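Local atomic coordinates of NYN domain-containing protein (Vibrio parahaemolyticus, PDB entry 2QIP), a protein that is of unknown function but carries a NYN domain of the PIN clan, and so may act as a ribonuclease. Residues A[12-17]-A[111-116]; A[37-42]-A[73-78]; A[134-139]-A[152-157]. All blocks are in the same frame, centred on the assembly; numbering follows the deposited sequence.

The three contacts sample one parallel sheet from its middle to its margins. Interaction 1 joins its two central strands and is almost wholly buried, held by a regular run of backbone hydrogen bonds with aliphatic groups on both faces. Interaction 3 pairs strand 135-140 with the edge strand 155-158, at one end of the sheet; it too is a parallel pair, but partly exposed, and a carboxylate and a water enter its chemistry. Interaction 2 is of another kind: helix 35-42 meets the turn before strand 76-79 through aromatic and aliphatic groups. F38 ties them together, touching V115 and I14 of interaction 1 and the Y139 ring of interaction 3, although the centres of interactions 2 and 3 lie about 17 Å apart.

Interaction 1. Residues A[12-17]-A[111-116]; sequences IAILVD and RVILVS
A13 and L15 each bond through both N and O to 111-116: A13 N donates to R111 O and I113 N returns to A13 O (2.7 Å, 176° at the hydrogen), L15 pairs likewise with I113 O and V115 N, and D17 N adds a fifth bond, to V115 O. The N-to-C directions differ by 16°, as expected of twisted parallel neighbours. On one face, I12 CD1 reaches I113 CD1 at 3.9 Å, with chi1 of 67° placing I12 CG1 between N and the carbonyl carbon, while V16 CG2 lies alongside V115 CG2 at 4.0 Å. On the other, L15 CD1 crosses to V112 CG1 at 3.8 Å. S116 OG donates to D17 OD2 (2.9 Å), on the anti side of the carboxylate of D17, the residue at the N-cap position of helix 18-29. S116 OG is positioned in turn by D118 N, and R111 turns its guanidinium away to a salt bridge with E10. These two central strands of the NYN-domain sheet end near D17 and S116, in the region where PIN-like nucleases generally place acidic site residues. Helix 95-105 packs on A13 and L15, helix 35-42 covers I14, V16 and V115, and strands 46-55 and 135-140 flank the pair.

Interaction 2. Residues A[37-42]-A[73-78]; sequences QFWYVA and VGFEVM
W39 lays one face of its indole over the backbone of V73 and G74, where the chain leaves helix 61-73. V73 O stands 3.4 Å above the ring plane, over its centre, and G74 CA makes a CH-pi contact with the six-membered ring, 4.0 Å from its centroid and 23° off the normal. G74, with positive phi and no side chain, turns its CA to the indole face. The near end of W39 is held by V73, whose CG1 packs on W39 CB at 3.4 Å as the two side chains run past one another head to tail. With CG anti to the backbone N (chi1 -176°), the indole reaches away from helix 35-42 and across the turn.

The benzo edge of W39 then meets F75. The two six-membered rings are edge-to-face, with centroids 5.1 Å apart and planes at 82°; W39 CE3 is the atom over the F75 face, offset toward its rim, and F75 CZ lies 3.8 Å from it. F75 CZ also touches F38 CE2 at 4.0 Å, the two side chains standing roughly perpendicular, so one end of the F75 ring serves both aromatic neighbours. Apart from the V73 carbonyl over the indole, the side chains that meet are apolar, mostly aromatic. F38 and F75 are buried, and both continue onto I14 of strand 10-17; F38 also meets Y139 edge-to-face. Helix 35-42 thereby packs on the sheet face that carries I14, V16 and V115, while W39 touches A51 of strand 46-55, the neighbour of strand 76-79.

Interaction 3. Residues A[134-139]-A[152-157]; sequences KKVTVY and CADNFV. With EDO (1,2-ethanediol), chain C.
D154 against V136, and V157 against Y139, bury most of the surface between the two strands of a parallel beta-alpha-beta unit, in which strand 135-140 leads through helix 147-152 to the edge strand 155-158; V138 comes third. D154 sits just before its strand and folds its carboxylate back over the start of the other: V136 N donates to D154 OD2 (2.8 Å), meeting it on the anti side, 17° out of the carboxylate plane. The same oxygen also accepts from Q129 NE2, so two donors fix the group. D154 OD1 and K135 NZ, 4.2 Å apart and beyond a salt bridge, are joined by a water that accepts from the lysine and donates to the carboxylate. Nearby, K134 NZ bonds to V109 O and to O1 of 1,2-ethanediol (3.0 Å), probably from the crystallisation liquor.

V138 forms the regular part of the pairing, its N bonding to N155 O and its O accepting from V157 N. Its two methyls diverge: CG2 rests on A153 CB at 3.8 Å, and CG1, anti to the backbone N (chi1 169°), lies in the plane of the F156 ring at its edge.

On the opposite sheet face from V138 and F156, Y139 and V157 rise next to each other from paired positions. V157 CB stands over the centre of the Y139 ring, 3.7 Å from its centroid and 12° off the normal, with V157 CG1 3.4 Å from Y139 CE1.

Interaction 1. Residues A[12-17]-A[111-116]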
# COMPACT_ATOMS: atom_id res chain seq x y z
N ILE A 12 1.07 -12.06 18.53
CA ILE A 12 1.72 -11.66 17.29
C ILE A 12 0.80 -11.85 16.08
O ILE A 12 -0.08 -12.71 16.06
CB ILE A 12 3.05 -12.40 17.04
CG1 ILE A 12 2.83 -13.90 16.78
CG2 ILE A 12 4.01 -12.14 18.20
CD1 ILE A 12 4.11 -14.64 16.38
N ALA A 13 1.03 -11.00 15.08
CA ALA A 13 0.49 -11.21 13.74
C ALA A 13 1.66 -11.33 12.80
O ALA A 13 2.59 -10.54 12.90
CB ALA A 13 -0.36 -10.03 13.32
N ILE A 14 1.59 -12.29 11.88
CA ILE A 14 2.66 -12.46 10.89
C ILE A 14 2.08 -12.15 9.51
O ILE A 14 1.00 -12.62 9.18
CB ILE A 14 3.22 -13.90 10.90
CG1 ILE A 14 3.77 -14.28 12.28
CG2 ILE A 14 4.31 -14.05 9.82
CD1 ILE A 14 4.08 -15.74 12.44
N LEU A 15 2.82 -11.35 8.73
CA LEU A 15 2.46 -11.08 7.33
C LEU A 15 3.70 -11.34 6.49
O LEU A 15 4.73 -10.68 6.70
CB LEU A 15 2.01 -9.63 7.12
CG LEU A 15 0.69 -9.22 7.80
CD1 LEU A 15 0.92 -8.74 9.25
CD2 LEU A 15 0.02 -8.14 6.97
N VAL A 16 3.59 -12.30 5.57
CA VAL A 16 4.71 -12.63 4.68
C VAL A 16 4.47 -12.15 3.25
O VAL A 16 3.48 -12.51 2.63
CB VAL A 16 4.99 -14.15 4.65
CG1 VAL A 16 6.25 -14.42 3.82
CG2 VAL A 16 5.17 -14.70 6.06
N ASP A 17 5.41 -11.35 2.76
CA ASP A 17 5.39 -10.89 1.37
C ASP A 17 6.11 -12.00 0.59
O ASP A 17 7.35 -11.95 0.41
CB ASP A 17 6.16 -9.56 1.36
CG ASP A 17 6.17 -8.85 0.03
OD1 ASP A 17 5.67 -9.35 -0.99
OD2 ASP A 17 6.73 -7.72 0.02
N ARG A 111 2.65 -7.32 18.73
CA ARG A 111 3.75 -7.18 17.78
C ARG A 111 3.30 -7.69 16.42
O ARG A 111 2.65 -8.74 16.32
CB ARG A 111 4.95 -8.00 18.26
CG ARG A 111 6.18 -7.90 17.34
CD ARG A 111 7.31 -8.77 17.82
NE ARG A 111 7.79 -8.29 19.11
CZ ARG A 111 8.76 -7.40 19.30
NH1 ARG A 111 9.42 -6.85 18.28
NH2 ARG A 111 9.08 -7.03 20.55
N VAL A 112 3.61 -6.90 15.40
CA VAL A 112 3.42 -7.30 14.00
C VAL A 112 4.77 -7.75 13.47
O VAL A 112 5.79 -7.03 13.62
CB VAL A 112 2.88 -6.11 13.15
CG1 VAL A 112 2.80 -6.49 11.66
CG2 VAL A 112 1.51 -5.65 13.66
N ILE A 113 4.79 -8.95 12.87
CA ILE A 113 6.01 -9.45 12.23
C ILE A 113 5.82 -9.40 10.72
O ILE A 113 4.93 -10.07 10.19
CB ILE A 113 6.34 -10.88 12.70
CG1 ILE A 113 6.51 -10.92 14.24
CG2 ILE A 113 7.57 -11.43 11.96
CD1 ILE A 113 6.76 -12.31 14.81
N LEU A 114 6.61 -8.55 10.06
CA LEU A 114 6.52 -8.33 8.62
C LEU A 114 7.73 -8.97 7.97
O LEU A 114 8.86 -8.65 8.32
CB LEU A 114 6.52 -6.82 8.31
CG LEU A 114 6.55 -6.44 6.84
CD1 LEU A 114 5.31 -6.90 6.08
CD2 LEU A 114 6.73 -4.93 6.75
N VAL A 115 7.47 -9.91 7.06
CA VAL A 115 8.55 -10.60 6.37
C VAL A 115 8.62 -10.02 4.96
O VAL A 115 7.87 -10.42 4.06
CB VAL A 115 8.34 -12.14 6.36
CG1 VAL A 115 9.58 -12.85 5.82
CG2 VAL A 115 8.08 -12.64 7.77
N SER A 116 9.48 -9.01 4.81
CA SER A 116 9.68 -8.31 3.55
C SER A 116 10.86 -7.39 3.72
O SER A 116 11.06 -6.85 4.83
CB SER A 116 8.46 -7.44 3.20
OG SER A 116 8.67 -6.77 1.96

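Interaction 2. Residues A[37-42]-A[73-78]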
# COMPACT_ATOMS: atom_id res chain seq x y z
N GLN A 37 11.17 -23.53 9.40
CA GLN A 37 12.13 -22.98 10.36
C GLN A 37 11.65 -21.60 10.82
O GLN A 37 11.71 -21.29 12.00
CB GLN A 37 13.53 -22.87 9.74
CG GLN A 37 14.65 -22.61 10.77
CD GLN A 37 14.85 -23.80 11.69
OE1 GLN A 37 14.35 -24.91 11.43
NE2 GLN A 37 15.61 -23.60 12.77
N PHE A 38 11.23 -20.78 9.86
CA PHE A 38 10.71 -19.47 10.22
C PHE A 38 9.53 -19.59 11.20
O PHE A 38 9.51 -18.90 12.22
CB PHE A 38 10.30 -18.66 8.98
CG PHE A 38 9.49 -17.44 9.34
CD1 PHE A 38 10.11 -16.30 9.84
CD2 PHE A 38 8.11 -17.45 9.20
CE1 PHE A 38 9.38 -15.19 10.21
CE2 PHE A 38 7.35 -16.34 9.59
CZ PHE A 38 8.00 -15.22 10.10
N TRP A 39 8.53 -20.42 10.89
CA TRP A 39 7.37 -20.55 11.80
C TRP A 39 7.83 -21.00 13.17
O TRP A 39 7.42 -20.44 14.21
CB TRP A 39 6.36 -21.56 11.24
CG TRP A 39 5.14 -21.66 12.06
CD1 TRP A 39 4.96 -22.41 13.19
CD2 TRP A 39 3.90 -20.98 11.84
NE1 TRP A 39 3.70 -22.22 13.69
CE2 TRP A 39 3.02 -21.36 12.88
CE3 TRP A 39 3.45 -20.09 10.85
CZ2 TRP A 39 1.72 -20.87 12.96
CZ3 TRP A 39 2.15 -19.60 10.94
CH2 TRP A 39 1.30 -20.00 11.99
N TYR A 40 8.68 -22.02 13.18
CA TYR A 40 9.20 -22.56 14.43
C TYR A 40 9.82 -21.47 15.32
O TYR A 40 9.49 -21.35 16.49
CB TYR A 40 10.22 -23.66 14.11
CG TYR A 40 11.22 -24.01 15.19
CD1 TYR A 40 10.82 -24.35 16.49
CD2 TYR A 40 12.58 -24.03 14.89
CE1 TYR A 40 11.77 -24.67 17.47
CE2 TYR A 40 13.52 -24.36 15.85
CZ TYR A 40 13.11 -24.66 17.14
OH TYR A 40 14.05 -24.99 18.08
N VAL A 41 10.73 -20.68 14.75
CA VAL A 41 11.43 -19.68 15.52
C VAL A 41 10.52 -18.50 15.89
O VAL A 41 10.47 -18.09 17.07
CB VAL A 41 12.68 -19.20 14.78
CG1 VAL A 41 13.35 -18.09 15.56
CG2 VAL A 41 13.64 -20.36 14.61
N ALA A 42 9.80 -17.97 14.91
CA ALA A 42 9.05 -16.73 15.13
C ALA A 42 7.92 -16.91 16.13
O ALA A 42 7.54 -15.95 16.82
CB ALA A 42 8.52 -16.20 13.84
N VAL A 73 1.96 -25.39 7.33
CA VAL A 73 2.83 -24.74 8.31
C VAL A 73 2.00 -23.95 9.31
O VAL A 73 2.35 -23.85 10.50
CB VAL A 73 3.84 -23.82 7.60
CG1 VAL A 73 4.63 -22.99 8.63
CG2 VAL A 73 4.81 -24.66 6.76
N GLY A 74 0.90 -23.37 8.83
CA GLY A 74 -0.00 -22.62 9.69
C GLY A 74 -0.51 -21.31 9.10
O GLY A 74 -1.30 -20.62 9.73
N PHE A 75 -0.05 -20.96 7.89
CA PHE A 75 -0.49 -19.70 7.28
C PHE A 75 -1.87 -19.79 6.64
O PHE A 75 -2.21 -20.81 6.03
CB PHE A 75 0.49 -19.27 6.19
CG PHE A 75 1.84 -18.93 6.70
CD1 PHE A 75 2.09 -17.68 7.27
CD2 PHE A 75 2.89 -19.85 6.62
CE1 PHE A 75 3.35 -17.35 7.74
CE2 PHE A 75 4.17 -19.52 7.10
CZ PHE A 75 4.38 -18.26 7.67
N GLU A 76 -2.65 -18.71 6.72
CA GLU A 76 -3.73 -18.50 5.75
C GLU A 76 -3.04 -17.93 4.50
O GLU A 76 -2.33 -16.92 4.59
CB GLU A 76 -4.80 -17.54 6.25
CG GLU A 76 -5.85 -17.29 5.15
CD GLU A 76 -7.08 -16.47 5.55
OE1 GLU A 76 -7.22 -16.08 6.73
OE2 GLU A 76 -7.92 -16.22 4.64
N VAL A 77 -3.19 -18.60 3.36
CA VAL A 77 -2.57 -18.15 2.13
C VAL A 77 -3.53 -17.19 1.44
O VAL A 77 -4.68 -17.55 1.14
CB VAL A 77 -2.16 -19.33 1.22
CG1 VAL A 77 -1.76 -18.83 -0.15
CG2 VAL A 77 -1.01 -20.13 1.88
N MSE A 78 -3.05 -15.96 1.23
CA MSE A 78 -3.84 -14.92 0.60
C MSE A 78 -3.36 -14.80 -0.84
O MSE A 78 -2.26 -14.33 -1.09
CB MSE A 78 -3.62 -13.58 1.33
CG MSE A 78 -3.85 -13.65 2.84
SE MSE A 78 -5.71 -14.00 3.26
CE MSE A 78 -6.38 -12.28 2.66

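Interaction 3. Residues A[134-139]-A[152-157]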
# COMPACT_ATOMS: atom_id res chain seq x y z
N LYS A 134 2.32 -0.42 18.90
CA LYS A 134 2.72 -1.83 18.96
C LYS A 134 4.14 -1.98 18.42
O LYS A 134 4.67 -1.06 17.78
CB LYS A 134 1.71 -2.71 18.20
CG LYS A 134 0.25 -2.54 18.66
CD LYS A 134 0.02 -2.62 20.16
CE LYS A 134 -1.46 -2.39 20.55
NZ LYS A 134 -2.34 -3.52 20.15
N LYS A 135 4.76 -3.13 18.72
CA LYS A 135 6.11 -3.41 18.23
C LYS A 135 6.03 -3.97 16.83
O LYS A 135 5.03 -4.61 16.45
CB LYS A 135 6.80 -4.45 19.12
CG LYS A 135 6.96 -4.02 20.57
CD LYS A 135 8.05 -3.01 20.74
CE LYS A 135 8.24 -2.67 22.23
NZ LYS A 135 9.28 -1.61 22.37
N VAL A 136 7.09 -3.75 16.06
CA VAL A 136 7.21 -4.33 14.73
C VAL A 136 8.57 -4.97 14.58
O VAL A 136 9.62 -4.31 14.83
CB VAL A 136 6.98 -3.27 13.62
CG1 VAL A 136 7.03 -3.93 12.24
CG2 VAL A 136 5.62 -2.56 13.83
N THR A 137 8.56 -6.25 14.21
CA THR A 137 9.79 -6.94 13.79
C THR A 137 9.74 -7.13 12.28
O THR A 137 8.71 -7.54 11.75
CB THR A 137 9.92 -8.32 14.45
OG1 THR A 137 9.99 -8.17 15.87
CG2 THR A 137 11.14 -9.11 13.93
N VAL A 138 10.86 -6.84 11.61
CA VAL A 138 11.02 -7.10 10.18
C VAL A 138 12.01 -8.23 10.00
O VAL A 138 13.07 -8.22 10.64
CB VAL A 138 11.51 -5.84 9.44
CG1 VAL A 138 11.95 -6.16 8.00
CG2 VAL A 138 10.41 -4.77 9.43
N TYR A 139 11.64 -9.21 9.17
CA TYR A 139 12.58 -10.22 8.68
C TYR A 139 12.85 -9.88 7.22
O TYR A 139 11.89 -9.71 6.45
CB TYR A 139 11.97 -11.63 8.73
CG TYR A 139 11.93 -12.28 10.08
CD1 TYR A 139 12.69 -13.44 10.34
CD2 TYR A 139 11.12 -11.78 11.10
CE1 TYR A 139 12.64 -14.07 11.57
CE2 TYR A 139 11.07 -12.40 12.34
CZ TYR A 139 11.85 -13.54 12.58
OH TYR A 139 11.80 -14.16 13.81
N CYS A 152 13.49 1.68 11.08
CA CYS A 152 12.14 1.97 11.58
C CYS A 152 11.66 0.85 12.52
O CYS A 152 10.97 1.12 13.50
CB CYS A 152 11.13 2.10 10.42
SG CYS A 152 11.25 3.64 9.53
N ALA A 153 11.96 -0.40 12.17
CA ALA A 153 11.49 -1.55 12.93
C ALA A 153 12.01 -1.52 14.36
O ALA A 153 13.12 -1.02 14.61
CB ALA A 153 11.96 -2.84 12.25
N ASP A 154 11.23 -2.04 15.30
CA ASP A 154 11.73 -2.24 16.64
C ASP A 154 12.85 -3.28 16.70
O ASP A 154 13.80 -3.13 17.47
CB ASP A 154 10.59 -2.58 17.59
CG ASP A 154 9.60 -1.45 17.67
OD1 ASP A 154 9.91 -0.44 18.35
OD2 ASP A 154 8.56 -1.53 17.01
N ASN A 155 12.73 -4.33 15.90
CA ASN A 155 13.74 -5.39 15.80
C ASN A 155 13.82 -5.81 14.36
O ASN A 155 12.82 -5.81 13.65
CB ASN A 155 13.31 -6.61 16.65
CG ASN A 155 13.28 -6.29 18.13
OD1 ASN A 155 14.27 -6.54 18.87
ND2 ASN A 155 12.16 -5.73 18.60
N PHE A 156 15.02 -6.20 13.96
CA PHE A 156 15.26 -6.71 12.62
C PHE A 156 15.94 -8.07 12.73
O PHE A 156 16.90 -8.23 13.49
CB PHE A 156 16.15 -5.76 11.79
CG PHE A 156 16.56 -6.34 10.45
CD1 PHE A 156 15.62 -6.51 9.44
CD2 PHE A 156 17.88 -6.73 10.21
CE1 PHE A 156 15.98 -7.06 8.21
CE2 PHE A 156 18.24 -7.30 8.96
CZ PHE A 156 17.29 -7.44 7.97
N VAL A 157 15.43 -9.05 11.99
CA VAL A 157 16.04 -10.37 11.97
C VAL A 157 16.45 -10.70 10.53
O VAL A 157 15.62 -10.62 9.60
CB VAL A 157 15.08 -11.46 12.50
CG1 VAL A 157 15.75 -12.86 12.40
CG2 VAL A 157 14.63 -11.16 13.94
C1 EDO C . -2.85 -6.62 22.25
O1 EDO C . -1.89 -5.56 22.27
C2 EDO C . -3.66 -6.57 23.54
O2 EDO C . -4.79 -7.43 23.34
O HOH W 1 11.44 -0.87 20.53